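PDB 2EAB: alpha-fucosidase from Bifidobacterium bifidum, which probably hydrolyses alpha-1,2-linked L-fucose from glycans, this chain being the catalytic part of a longer membrane-associated protein. Local coordinates for residues I330-V334 with A435-L440; V334-Q340 with T373-K377; L780-N784 with V814-R820; Y798-P803 with A848-A853; W809-V814 with G826-G832. All coordinates share one frame; numbering follows the deposited sequence.

How the contacts relate
Contacts 1 and 2 share V334, and their centres lie 14 Å apart. Contact 1 joins the end of helix 316-331 to the connection before helix 442-450; contact 2 packs strand 335-337 on helix 365-386. That strand pairs with strand 812-819, which contacts 3 and 5 share through V814. Contact 4 lies in a second sheet, which also holds strand 781-782 of contact 3; the centres of contacts 3 and 4 are 9 Å apart. The side chain of L440 in contact 1 is about 10 Å from the bound calcium ion. R820 of contact 3 is about 3 Å from E520, side chain to side chain. E520 binds another calcium in another crystal of this protein; that calcium is not present in this model.

Contact 1. Residues I330-V334 with A435-L440; sequences IYDRV and ANMGEL
The carbonyl of A435 sits against V334, with A435 O 3.4 Å from V334 CG2. The same oxygen accepts a hydrogen bond from R380. N436 comes next and lies across R333 at about a right angle. Its backbone oxygen takes a bond from the guanidinium, R333 NH1 to N436 O at 3.0 Å, with the donor above the carbonyl plane. The N436 amide nitrogen turns to G816 O instead. M437 touches with its CG, 3.9 Å from I330 CG2, and then its chain leads away. In the fold, residues 330-334 close helix 316-331 with a type I turn from Y331 to V334. Residues 435-440 belong to the connection before helix 442-450 and end in a 3-10 turn, in the helical catalytic domain of this family 95 glycosidase. E439 and R333 come from opposite directions and form a salt bridge at the guanidinium edge. A bend at chi2 (-96°) turns the carboxylate there. R333 NH1 reaches E439 OE1 at 2.9 Å, almost straight (178°), on the syn lone pair. R333 NH2 to E439 OE2 is shorter, 2.7 Å, but badly angled and weak. The two planes are 46° apart. I330 CG1 lies over one guanidinium face, near its rim. L440 CD2 is 4.2 Å from I330 CD1.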
# COMPACT_ATOMS: atom_id res chain seq x y z
N ILE A 330 -16.24 -5.42 6.47
CA ILE A 330 -15.07 -4.54 6.46
C ILE A 330 -15.41 -3.18 5.86
O ILE A 330 -15.08 -2.14 6.42
CB ILE A 330 -13.88 -5.16 5.68
CG1 ILE A 330 -13.51 -6.53 6.26
CG2 ILE A 330 -12.68 -4.21 5.71
CD1 ILE A 330 -12.70 -7.40 5.31
N TYR A 331 -16.08 -3.19 4.70
CA TYR A 331 -16.33 -1.95 3.98
C TYR A 331 -17.16 -0.96 4.79
O TYR A 331 -16.89 0.23 4.77
CB TYR A 331 -16.99 -2.23 2.62
CG TYR A 331 -17.17 -0.98 1.80
CD1 TYR A 331 -16.15 -0.49 0.98
CD2 TYR A 331 -18.37 -0.26 1.85
CE1 TYR A 331 -16.31 0.67 0.24
CE2 TYR A 331 -18.55 0.89 1.11
CZ TYR A 331 -17.52 1.35 0.30
OH TYR A 331 -17.66 2.50 -0.44
N ASP A 332 -18.18 -1.46 5.48
CA ASP A 332 -19.12 -0.57 6.17
C ASP A 332 -18.62 -0.06 7.53
O ASP A 332 -19.34 0.67 8.21
CB ASP A 332 -20.51 -1.21 6.28
CG ASP A 332 -21.25 -1.22 4.94
OD1 ASP A 332 -20.99 -0.33 4.10
OD2 ASP A 332 -22.11 -2.10 4.75
N ARG A 333 -17.38 -0.39 7.90
CA ARG A 333 -16.82 0.09 9.17
C ARG A 333 -16.64 1.60 9.20
O ARG A 333 -16.72 2.22 10.27
CB ARG A 333 -15.47 -0.57 9.45
CG ARG A 333 -15.55 -2.04 9.77
CD ARG A 333 -14.16 -2.62 9.83
NE ARG A 333 -14.17 -4.05 10.10
CZ ARG A 333 -13.07 -4.80 10.18
NH1 ARG A 333 -11.87 -4.26 10.00
NH2 ARG A 333 -13.17 -6.10 10.43
N VAL A 334 -16.40 2.19 8.03
CA VAL A 334 -16.17 3.62 7.91
C VAL A 334 -17.30 4.25 7.10
O VAL A 334 -17.67 3.75 6.04
CB VAL A 334 -14.80 3.93 7.25
CG1 VAL A 334 -14.64 5.42 6.96
CG2 VAL A 334 -13.66 3.44 8.14
N ALA A 435 -8.03 3.64 8.49
CA ALA A 435 -9.32 3.41 7.84
C ALA A 435 -9.98 2.09 8.24
O ALA A 435 -10.86 1.59 7.54
CB ALA A 435 -9.20 3.54 6.32
N ASN A 436 -9.57 1.54 9.39
CA ASN A 436 -10.26 0.41 10.02
C ASN A 436 -10.27 -0.87 9.17
O ASN A 436 -11.31 -1.50 8.96
CB ASN A 436 -11.69 0.82 10.42
CG ASN A 436 -12.20 0.07 11.65
OD1 ASN A 436 -11.72 -1.00 12.00
ND2 ASN A 436 -13.20 0.66 12.30
N MET A 437 -9.08 -1.24 8.69
CA MET A 437 -8.89 -2.47 7.93
C MET A 437 -7.65 -3.20 8.43
O MET A 437 -6.94 -3.84 7.65
CB MET A 437 -8.75 -2.17 6.43
CG MET A 437 -9.93 -1.41 5.84
SD MET A 437 -9.75 -1.06 4.09
CE MET A 437 -8.35 0.07 4.11
N GLY A 438 -7.39 -3.13 9.74
CA GLY A 438 -6.12 -3.58 10.31
C GLY A 438 -5.76 -5.02 9.99
O GLY A 438 -4.58 -5.33 9.77
N GLU A 439 -6.75 -5.90 9.98
CA GLU A 439 -6.48 -7.31 9.69
C GLU A 439 -5.91 -7.52 8.29
O GLU A 439 -5.24 -8.52 8.03
CB GLU A 439 -7.74 -8.16 9.89
CG GLU A 439 -8.86 -7.89 8.91
CD GLU A 439 -9.90 -6.92 9.41
OE1 GLU A 439 -9.56 -5.94 10.11
OE2 GLU A 439 -11.09 -7.14 9.09
N LEU A 440 -6.17 -6.57 7.40
CA LEU A 440 -5.74 -6.68 6.01
C LEU A 440 -4.26 -6.37 5.83
O LEU A 440 -3.72 -6.53 4.74
CB LEU A 440 -6.62 -5.83 5.10
CG LEU A 440 -8.14 -6.06 5.20
CD1 LEU A 440 -8.86 -5.41 4.04
CD2 LEU A 440 -8.49 -7.54 5.27

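Contact 2. Residues V334-Q340 with T373-K377; sequences VKIDLGQ and TLVYK
I336 points its CG2 branch at helix 365-386, between the side chains of Y376 and K377. This is a helix packed on the edge strand of a sheet. The helix covers one face of strand 335-337, which pairs along its edge with strand 812-819. The strand axis runs 10.0 Å from the helix axis, nearly antiparallel (167°). The tight part is apolar. I336 CG2 lies 3.8 Å from K377 CE. V334 CG1 meets the Y376 ring at its edge, 3.6 Å from Y376 OH. That hydroxyl is held by D777. L338 CD1 rests on T373 CG2 at 3.7 Å, the two side chains sliding past each other in opposite directions. T373 OG1 turns back to R369 O of its own helix.

The other side is polar and open to water. K335 and D337 point away from the helix and are exposed. D337 OD1 accepts from G339 N, an Asx turn that shapes the strand end. K377 runs extended, and its NZ pairs with D18. A water accepts from both K377 NZ and I336 N and so bridges helix and strand. Q340 passes T373 at an angle, with Q340 CD 3.5 Å from T373 OG1. A bend at chi2 (-95°) curls its amide back to the strand end and the residue after it, where both ends are used. L338 N donates to Q340 OE1 at 2.8 Å, in the carbonyl plane. Q340 NE2 donates to I336 O, also at 2.8 Å.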
# COMPACT_ATOMS: atom_id res chain seq x y z
N VAL A 334 -16.40 2.19 8.03
CA VAL A 334 -16.17 3.62 7.91
C VAL A 334 -17.30 4.25 7.10
O VAL A 334 -17.67 3.75 6.04
CB VAL A 334 -14.80 3.93 7.25
CG1 VAL A 334 -14.64 5.42 6.96
CG2 VAL A 334 -13.66 3.44 8.14
N LYS A 335 -17.83 5.35 7.61
CA LYS A 335 -18.79 6.16 6.87
C LYS A 335 -18.31 7.59 6.86
O LYS A 335 -17.73 8.06 7.85
CB LYS A 335 -20.19 6.07 7.49
CG LYS A 335 -20.78 4.67 7.48
CD LYS A 335 -21.14 4.24 6.06
CE LYS A 335 -21.38 2.75 5.96
NZ LYS A 335 -21.85 2.39 4.59
N ILE A 336 -18.53 8.29 5.76
CA ILE A 336 -18.11 9.68 5.64
C ILE A 336 -19.16 10.48 4.88
O ILE A 336 -19.61 10.07 3.80
CB ILE A 336 -16.69 9.80 5.00
CG1 ILE A 336 -16.22 11.26 5.01
CG2 ILE A 336 -16.64 9.18 3.59
CD1 ILE A 336 -14.74 11.45 4.71
N ASP A 337 -19.58 11.59 5.48
CA ASP A 337 -20.58 12.46 4.88
C ASP A 337 -20.05 13.88 4.80
O ASP A 337 -19.93 14.58 5.82
CB ASP A 337 -21.90 12.42 5.68
CG ASP A 337 -23.07 13.07 4.93
OD1 ASP A 337 -22.86 13.67 3.85
OD2 ASP A 337 -24.21 12.97 5.43
N LEU A 338 -19.74 14.30 3.59
CA LEU A 338 -19.28 15.66 3.33
C LEU A 338 -20.31 16.46 2.53
O LEU A 338 -20.02 17.56 2.06
CB LEU A 338 -17.94 15.65 2.59
CG LEU A 338 -16.76 14.96 3.27
CD1 LEU A 338 -15.53 15.07 2.39
CD2 LEU A 338 -16.49 15.54 4.66
N GLY A 339 -21.51 15.90 2.38
CA GLY A 339 -22.58 16.53 1.61
C GLY A 339 -22.64 16.07 0.17
O GLY A 339 -23.22 16.75 -0.68
N GLN A 340 -22.06 14.90 -0.10
CA GLN A 340 -21.97 14.37 -1.46
C GLN A 340 -23.31 13.95 -2.04
O GLN A 340 -24.20 13.48 -1.32
CB GLN A 340 -21.01 13.18 -1.51
CG GLN A 340 -21.43 11.97 -0.67
CD GLN A 340 -20.78 11.96 0.71
OE1 GLN A 340 -20.35 12.99 1.21
NE2 GLN A 340 -20.72 10.78 1.32
N THR A 373 -15.25 11.82 -1.99
CA THR A 373 -15.59 10.70 -1.11
C THR A 373 -15.56 9.35 -1.83
O THR A 373 -15.23 8.34 -1.22
CB THR A 373 -16.94 10.90 -0.37
OG1 THR A 373 -18.00 11.07 -1.31
CG2 THR A 373 -16.87 12.10 0.57
N LEU A 374 -15.88 9.33 -3.13
CA LEU A 374 -15.76 8.10 -3.89
C LEU A 374 -14.32 7.63 -4.00
O LEU A 374 -14.04 6.45 -3.79
CB LEU A 374 -16.36 8.24 -5.30
CG LEU A 374 -17.87 8.11 -5.47
CD1 LEU A 374 -18.24 8.35 -6.92
CD2 LEU A 374 -18.39 6.75 -4.99
N VAL A 375 -13.41 8.55 -4.32
CA VAL A 375 -11.99 8.20 -4.40
C VAL A 375 -11.49 7.71 -3.03
O VAL A 375 -10.79 6.70 -2.95
CB VAL A 375 -11.14 9.36 -4.94
CG1 VAL A 375 -9.65 9.04 -4.83
CG2 VAL A 375 -11.53 9.65 -6.39
N TYR A 376 -11.89 8.41 -1.96
CA TYR A 376 -11.56 7.99 -0.61
C TYR A 376 -12.00 6.54 -0.35
O TYR A 376 -11.22 5.69 0.10
CB TYR A 376 -12.21 8.92 0.43
CG TYR A 376 -12.05 8.37 1.83
CD1 TYR A 376 -10.86 8.54 2.52
CD2 TYR A 376 -13.06 7.61 2.42
CE1 TYR A 376 -10.68 8.00 3.78
CE2 TYR A 376 -12.89 7.06 3.68
CZ TYR A 376 -11.70 7.25 4.36
OH TYR A 376 -11.54 6.70 5.60
N LYS A 377 -13.28 6.27 -0.64
CA LYS A 377 -13.88 4.97 -0.38
C LYS A 377 -13.25 3.88 -1.24
O LYS A 377 -13.13 2.73 -0.81
CB LYS A 377 -15.38 5.03 -0.63
CG LYS A 377 -16.14 5.82 0.42
CD LYS A 377 -17.54 6.15 -0.04
CE LYS A 377 -18.31 6.81 1.08
NZ LYS A 377 -19.72 7.09 0.70
O HOH W 1 -20.22 6.82 3.68

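Contact 3. Residues L780-N784 with V814-R820; sequences LLQSN and VSGLVAR. With EDO (1,2-ethanediol), chain G.
S783 has chi1 of 63°, which sets OG between its own backbone N and carbonyl carbon and turns it to R820. The R820 chain runs extended from CG to NE. A chi4 of 84° then swings the guanidinium across the chain, over N784. S783 OG is gripped from several directions. R820 N donates to it at 3.0 Å in a nearly straight bond (174°). R820 NH1 adds a weak bond to S783 OG at 2.9 Å. A water also binds OG and donates to V818 O. N784 CB covers one face of the guanidinium, near the rim. A second water accepts from S783 N and R820 NH1 and donates to N784 OD1. At the guanidinium edge, R820 NH2 donates to O1 of a bound 1,2-ethanediol at 3.0 Å. The stronger partners of R820 are the carboxylates of E517 and E520, so this buried arginine is probably well charge-balanced.

The other end of the contact is apolar. L781 CD2 lies 3.8 Å from L817 CB and 4.2 Å from A819 CB. L780 CD1 reaches V814 CG1 at 4.1 Å. G816 and L817 both face V825 in a G1 beta bulge. The two segments run in almost the same direction but belong to different sheets. The leucines therefore fill the space between facing layers of a beta sandwich, while R820 borders E520, which with D690 binds a calcium ion in another crystal of this protein.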
# COMPACT_ATOMS: atom_id res chain seq x y z
N LEU A 780 -8.56 14.37 8.98
CA LEU A 780 -9.65 14.27 9.94
C LEU A 780 -9.22 13.74 11.30
O LEU A 780 -9.90 13.99 12.31
CB LEU A 780 -10.79 13.43 9.38
CG LEU A 780 -11.32 13.87 8.01
CD1 LEU A 780 -12.40 12.91 7.55
CD2 LEU A 780 -11.83 15.30 8.03
N LEU A 781 -8.10 13.02 11.33
CA LEU A 781 -7.63 12.35 12.54
C LEU A 781 -6.14 12.11 12.45
O LEU A 781 -5.66 11.52 11.48
CB LEU A 781 -8.35 11.01 12.73
CG LEU A 781 -7.83 10.11 13.85
CD1 LEU A 781 -8.07 10.73 15.23
CD2 LEU A 781 -8.45 8.74 13.78
N GLN A 782 -5.40 12.55 13.46
CA GLN A 782 -4.00 12.16 13.60
C GLN A 782 -3.81 11.55 14.97
O GLN A 782 -4.54 11.88 15.91
CB GLN A 782 -3.06 13.34 13.36
CG GLN A 782 -2.91 13.66 11.87
CD GLN A 782 -2.31 15.02 11.57
OE1 GLN A 782 -1.46 15.52 12.31
NE2 GLN A 782 -2.74 15.62 10.47
N SER A 783 -2.83 10.66 15.10
CA SER A 783 -2.59 10.02 16.39
C SER A 783 -1.13 9.61 16.59
O SER A 783 -0.84 8.73 17.40
CB SER A 783 -3.53 8.82 16.59
OG SER A 783 -3.31 7.80 15.62
N ASN A 784 -0.23 10.26 15.86
CA ASN A 784 1.19 9.88 15.87
C ASN A 784 2.08 10.75 16.74
O ASN A 784 3.25 10.43 16.94
CB ASN A 784 1.75 9.92 14.45
CG ASN A 784 1.88 11.34 13.93
OD1 ASN A 784 0.87 12.02 13.75
ND2 ASN A 784 3.10 11.79 13.71
N VAL A 814 -17.73 11.90 10.07
CA VAL A 814 -17.03 10.67 9.74
C VAL A 814 -17.19 9.73 10.94
O VAL A 814 -17.26 10.19 12.09
CB VAL A 814 -15.54 10.93 9.38
CG1 VAL A 814 -14.75 11.45 10.59
CG2 VAL A 814 -14.88 9.69 8.78
N SER A 815 -17.27 8.44 10.67
CA SER A 815 -17.34 7.45 11.73
C SER A 815 -16.48 6.26 11.36
O SER A 815 -16.34 5.92 10.18
CB SER A 815 -18.79 7.02 11.98
OG SER A 815 -19.36 6.41 10.84
N GLY A 816 -15.89 5.64 12.38
CA GLY A 816 -15.19 4.38 12.19
C GLY A 816 -13.70 4.46 11.91
O GLY A 816 -13.10 3.43 11.62
N LEU A 817 -13.11 5.64 11.97
CA LEU A 817 -11.65 5.74 11.85
C LEU A 817 -11.00 5.15 13.10
O LEU A 817 -11.67 5.00 14.13
CB LEU A 817 -11.21 7.19 11.65
CG LEU A 817 -11.79 7.91 10.44
CD1 LEU A 817 -11.17 9.29 10.30
CD2 LEU A 817 -11.60 7.11 9.14
N VAL A 818 -9.72 4.81 13.02
CA VAL A 818 -9.03 4.23 14.15
C VAL A 818 -7.80 5.07 14.49
O VAL A 818 -7.05 5.48 13.59
CB VAL A 818 -8.64 2.74 13.91
CG1 VAL A 818 -8.10 2.11 15.18
CG2 VAL A 818 -9.83 1.95 13.41
N ALA A 819 -7.64 5.32 15.79
CA ALA A 819 -6.48 6.01 16.33
C ALA A 819 -5.56 5.03 17.04
O ALA A 819 -6.00 4.01 17.58
CB ALA A 819 -6.92 7.10 17.29
N ARG A 820 -4.28 5.37 17.04
CA ARG A 820 -3.29 4.60 17.78
C ARG A 820 -3.70 4.47 19.25
O ARG A 820 -4.32 5.37 19.83
CB ARG A 820 -1.91 5.24 17.62
CG ARG A 820 -1.37 5.06 16.21
CD ARG A 820 -0.05 5.79 16.03
NE ARG A 820 0.42 5.80 14.64
CZ ARG A 820 0.03 6.69 13.73
NH1 ARG A 820 -0.86 7.62 14.06
NH2 ARG A 820 0.53 6.65 12.50
C1 EDO G . 0.52 7.64 9.02
O1 EDO G . -0.17 8.38 10.15
C2 EDO G . -0.41 6.43 8.65
O2 EDO G . -0.58 5.63 9.85
O HOH W 2 -1.33 10.29 12.57
O HOH W 3 -5.16 7.83 13.61

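Contact 4. Residues Y798-P803 with A848-A853; sequences YTNILP and AVKITA
The Y798 ring and the K850 chain lie side by side and point the same way. The ring meets K850 obliquely, with Y798 CE1 3.7 Å from K850 CB. Its hydroxyl goes to D695. The N800 amide lies along the same lysine, with N800 OD1 3.8 Å from K850 CD. At the amide edge, T852 OG1 donates to N800 OD1 at 2.7 Å, in the carbonyl plane and on a lone pair. N800 CG stands anti to the backbone N (chi1 -172°), which carries the amide out to T852. A water accepts from N800 ND2 and K850 NZ and donates to T852 OG1. It ties all three polar ends together.

Backbone bonds link the strands in parallel register, T799 with V849, N800 with K850 and I801 with I851. T799 N donates to A848 O and K850 N to T799 O. I801 N then donates to K850 O at 2.8 Å, and T852 N to I801 O at 3.0 Å. T799, I801, V849 and I851 turn to the other face. There I801 CG1 touches V849 CG1 at 3.9 Å. L802 leaves the strand with positive phi, and its CB packs on A853 CB at 3.8 Å.

I801, V849 and I851 also touch side chains of strand 833-841. Strands 799-801 and 847-851 are the parallel neighbours in a mixed sheet, whose apolar face closes the core of the C-terminal beta sandwich against strands 823-830 and 833-841.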
# COMPACT_ATOMS: atom_id res chain seq x y z
N TYR A 798 -1.32 10.82 21.23
CA TYR A 798 -2.60 11.40 21.60
C TYR A 798 -3.52 11.46 20.38
O TYR A 798 -3.05 11.58 19.23
CB TYR A 798 -2.43 12.79 22.25
CG TYR A 798 -1.88 13.86 21.33
CD1 TYR A 798 -2.74 14.64 20.55
CD2 TYR A 798 -0.52 14.13 21.27
CE1 TYR A 798 -2.26 15.64 19.71
CE2 TYR A 798 -0.02 15.13 20.43
CZ TYR A 798 -0.90 15.87 19.65
OH TYR A 798 -0.45 16.86 18.81
N THR A 799 -4.82 11.35 20.64
CA THR A 799 -5.84 11.38 19.60
C THR A 799 -6.10 12.83 19.22
O THR A 799 -6.52 13.62 20.06
CB THR A 799 -7.14 10.75 20.13
OG1 THR A 799 -6.86 9.44 20.64
CG2 THR A 799 -8.20 10.66 19.04
N ASN A 800 -5.85 13.17 17.95
CA ASN A 800 -5.98 14.54 17.47
C ASN A 800 -7.12 14.65 16.48
O ASN A 800 -7.01 14.18 15.34
CB ASN A 800 -4.65 15.00 16.87
CG ASN A 800 -4.64 16.48 16.53
OD1 ASN A 800 -5.67 17.16 16.60
ND2 ASN A 800 -3.47 16.99 16.15
N ILE A 801 -8.21 15.25 16.93
CA ILE A 801 -9.44 15.39 16.17
C ILE A 801 -9.37 16.60 15.23
O ILE A 801 -9.10 17.73 15.66
CB ILE A 801 -10.65 15.54 17.12
CG1 ILE A 801 -10.75 14.36 18.10
CG2 ILE A 801 -11.95 15.77 16.35
CD1 ILE A 801 -10.95 12.99 17.45
N LEU A 802 -9.63 16.34 13.95
CA LEU A 802 -9.69 17.38 12.90
C LEU A 802 -8.43 18.25 12.85
O LEU A 802 -8.51 19.48 12.95
CB LEU A 802 -10.97 18.22 13.03
CG LEU A 802 -12.27 17.43 12.90
CD1 LEU A 802 -13.46 18.31 13.23
CD2 LEU A 802 -12.43 16.80 11.51
N PRO A 803 -7.25 17.62 12.72
CA PRO A 803 -5.98 18.35 12.73
C PRO A 803 -5.68 19.18 11.48
O PRO A 803 -4.87 20.10 11.54
CB PRO A 803 -4.94 17.23 12.87
CG PRO A 803 -5.60 16.07 12.20
CD PRO A 803 -7.04 16.17 12.57
N ALA A 848 -6.26 10.67 25.61
CA ALA A 848 -5.69 12.01 25.61
C ALA A 848 -6.09 12.60 24.27
O ALA A 848 -5.64 12.13 23.22
CB ALA A 848 -4.17 11.95 25.77
N VAL A 849 -6.98 13.59 24.31
CA VAL A 849 -7.67 14.05 23.11
C VAL A 849 -7.45 15.54 22.86
O VAL A 849 -7.79 16.38 23.71
CB VAL A 849 -9.19 13.76 23.20
CG1 VAL A 849 -9.89 14.15 21.91
CG2 VAL A 849 -9.44 12.28 23.50
N LYS A 850 -6.86 15.85 21.71
CA LYS A 850 -6.78 17.21 21.20
C LYS A 850 -7.93 17.41 20.24
O LYS A 850 -8.26 16.51 19.46
CB LYS A 850 -5.46 17.43 20.45
CG LYS A 850 -5.19 18.88 20.08
CD LYS A 850 -3.85 19.06 19.36
CE LYS A 850 -3.62 20.52 19.01
NZ LYS A 850 -2.32 20.72 18.32
N ILE A 851 -8.56 18.58 20.29
CA ILE A 851 -9.56 18.93 19.29
C ILE A 851 -9.05 20.18 18.60
O ILE A 851 -9.17 21.30 19.12
CB ILE A 851 -10.98 19.12 19.91
CG1 ILE A 851 -11.44 17.81 20.57
CG2 ILE A 851 -11.98 19.54 18.83
CD1 ILE A 851 -12.73 17.91 21.36
N THR A 852 -8.41 19.99 17.45
CA THR A 852 -7.76 21.09 16.76
C THR A 852 -8.79 22.09 16.26
O THR A 852 -8.61 23.31 16.39
CB THR A 852 -6.86 20.57 15.64
OG1 THR A 852 -5.78 19.83 16.21
CG2 THR A 852 -6.28 21.71 14.83
N ALA A 853 -9.88 21.58 15.70
CA ALA A 853 -10.97 22.42 15.23
C ALA A 853 -11.99 22.62 16.36
O ALA A 853 -13.07 22.02 16.36
CB ALA A 853 -11.62 21.80 14.00
O HOH W 4 -7.45 8.83 23.21
O HOH W 5 -3.11 19.85 15.79

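Contact 5. Residues W809-V814 with G826-G832; sequences WAGGSV and GTTWKNG
W829 and the backbone of residues 809-812 share hydrogen bonds from both main chain and side chain. W829 NE1 donates to W809 O at 2.9 Å. The donor stands above the carbonyl plane, while the oxygen lies near the plane of the indole. G812 and W829 form a hydrogen-bonded pair, with G812 N to W829 O at 3.0 Å and W829 N to G812 O at 2.9 Å. V814 and T827 form the next such pair, each N donating to the other's O. S813 and T828 between them are a non-hydrogen-bonded pair. At the far end G832 N donates to A810 O at 2.8 Å.

These bonds build the open end of an antiparallel beta hairpin made by strands 812-819 and 823-830. It lies in the C-terminal beta domain.

The W829 indole also packs by its face. A chi1 of 66° folds it across the neighbouring strand, with one face on the peptides of residues 811-813. G812 has no side chain there, so the ring lies close. G812 CA makes a CH-pi contact 3.8 Å from the centre of the six-membered ring, only 16° off its normal. L338, L780 and L802 also touch this indole.

Apolar contacts are fewer. V814 CG1 meets T827 CG2 at 3.7 Å and W829 CZ3 at 4.3 Å. T827 sends its hydroxyl to E836 O. On the opposite face S813 CB makes a van der Waals contact with T828 OG1 at 3.6 Å.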
# COMPACT_ATOMS: atom_id res chain seq x y z
N TRP A 809 -14.53 22.02 3.48
CA TRP A 809 -15.46 21.10 4.14
C TRP A 809 -15.94 21.73 5.45
O TRP A 809 -15.51 21.35 6.53
CB TRP A 809 -14.79 19.74 4.41
CG TRP A 809 -14.21 19.03 3.21
CD1 TRP A 809 -14.49 19.28 1.88
CD2 TRP A 809 -13.31 17.93 3.23
NE1 TRP A 809 -13.78 18.40 1.09
CE2 TRP A 809 -13.05 17.57 1.89
CE3 TRP A 809 -12.68 17.22 4.26
CZ2 TRP A 809 -12.18 16.52 1.55
CZ3 TRP A 809 -11.82 16.18 3.93
CH2 TRP A 809 -11.59 15.84 2.58
N ALA A 810 -16.85 22.70 5.32
CA ALA A 810 -17.32 23.49 6.47
C ALA A 810 -18.06 22.64 7.50
O ALA A 810 -17.98 22.89 8.71
CB ALA A 810 -18.19 24.64 6.00
N GLY A 811 -18.79 21.65 7.01
CA GLY A 811 -19.55 20.75 7.87
C GLY A 811 -19.47 19.33 7.35
O GLY A 811 -19.25 19.10 6.16
N GLY A 812 -19.65 18.37 8.24
CA GLY A 812 -19.61 16.98 7.85
C GLY A 812 -19.53 16.05 9.04
O GLY A 812 -19.59 16.49 10.19
N SER A 813 -19.41 14.77 8.74
CA SER A 813 -19.20 13.77 9.77
C SER A 813 -18.42 12.60 9.19
O SER A 813 -18.43 12.36 7.98
CB SER A 813 -20.53 13.29 10.36
OG SER A 813 -21.31 12.63 9.39
N VAL A 814 -17.73 11.90 10.07
CA VAL A 814 -17.03 10.67 9.74
C VAL A 814 -17.19 9.73 10.94
O VAL A 814 -17.26 10.19 12.09
CB VAL A 814 -15.54 10.93 9.38
CG1 VAL A 814 -14.75 11.45 10.59
CG2 VAL A 814 -14.88 9.69 8.78
N GLY A 826 -15.32 8.72 15.76
CA GLY A 826 -16.28 9.41 14.92
C GLY A 826 -16.28 10.87 15.32
O GLY A 826 -16.09 11.20 16.49
N THR A 827 -16.46 11.76 14.34
CA THR A 827 -16.57 13.18 14.63
C THR A 827 -17.54 13.85 13.68
O THR A 827 -17.63 13.50 12.50
CB THR A 827 -15.18 13.91 14.64
OG1 THR A 827 -15.33 15.25 15.13
CG2 THR A 827 -14.56 13.97 13.26
N THR A 828 -18.29 14.81 14.23
CA THR A 828 -19.20 15.64 13.47
C THR A 828 -18.75 17.07 13.66
O THR A 828 -18.35 17.46 14.76
CB THR A 828 -20.65 15.46 13.96
OG1 THR A 828 -21.02 14.08 13.83
CG2 THR A 828 -21.63 16.32 13.14
N TRP A 829 -18.79 17.85 12.58
CA TRP A 829 -18.41 19.25 12.66
C TRP A 829 -19.36 20.13 11.87
O TRP A 829 -20.04 19.67 10.95
CB TRP A 829 -16.95 19.45 12.22
CG TRP A 829 -16.66 19.16 10.77
CD1 TRP A 829 -16.61 20.07 9.75
CD2 TRP A 829 -16.37 17.88 10.18
NE1 TRP A 829 -16.30 19.44 8.57
CE2 TRP A 829 -16.15 18.10 8.80
CE3 TRP A 829 -16.27 16.58 10.68
CZ2 TRP A 829 -15.85 17.06 7.91
CZ3 TRP A 829 -15.96 15.54 9.80
CH2 TRP A 829 -15.76 15.80 8.43
N LYS A 830 -19.40 21.40 12.26
CA LYS A 830 -20.26 22.40 11.64
C LYS A 830 -19.55 23.74 11.75
O LYS A 830 -18.92 24.01 12.77
CB LYS A 830 -21.61 22.45 12.35
CG LYS A 830 -22.70 23.15 11.56
CD LYS A 830 -24.06 22.97 12.23
CE LYS A 830 -25.17 23.61 11.41
NZ LYS A 830 -25.38 22.91 10.10
N ASN A 831 -19.65 24.55 10.70
CA ASN A 831 -18.97 25.86 10.66
C ASN A 831 -17.49 25.74 11.05
O ASN A 831 -16.96 26.58 11.78
CB ASN A 831 -19.70 26.89 11.54
CG ASN A 831 -21.16 27.04 11.17
OD1 ASN A 831 -22.05 26.85 12.01
ND2 ASN A 831 -21.43 27.38 9.92
N GLY A 832 -16.85 24.68 10.57
CA GLY A 832 -15.43 24.46 10.77
C GLY A 832 -14.98 24.00 12.15
O GLY A 832 -13.78 23.97 12.43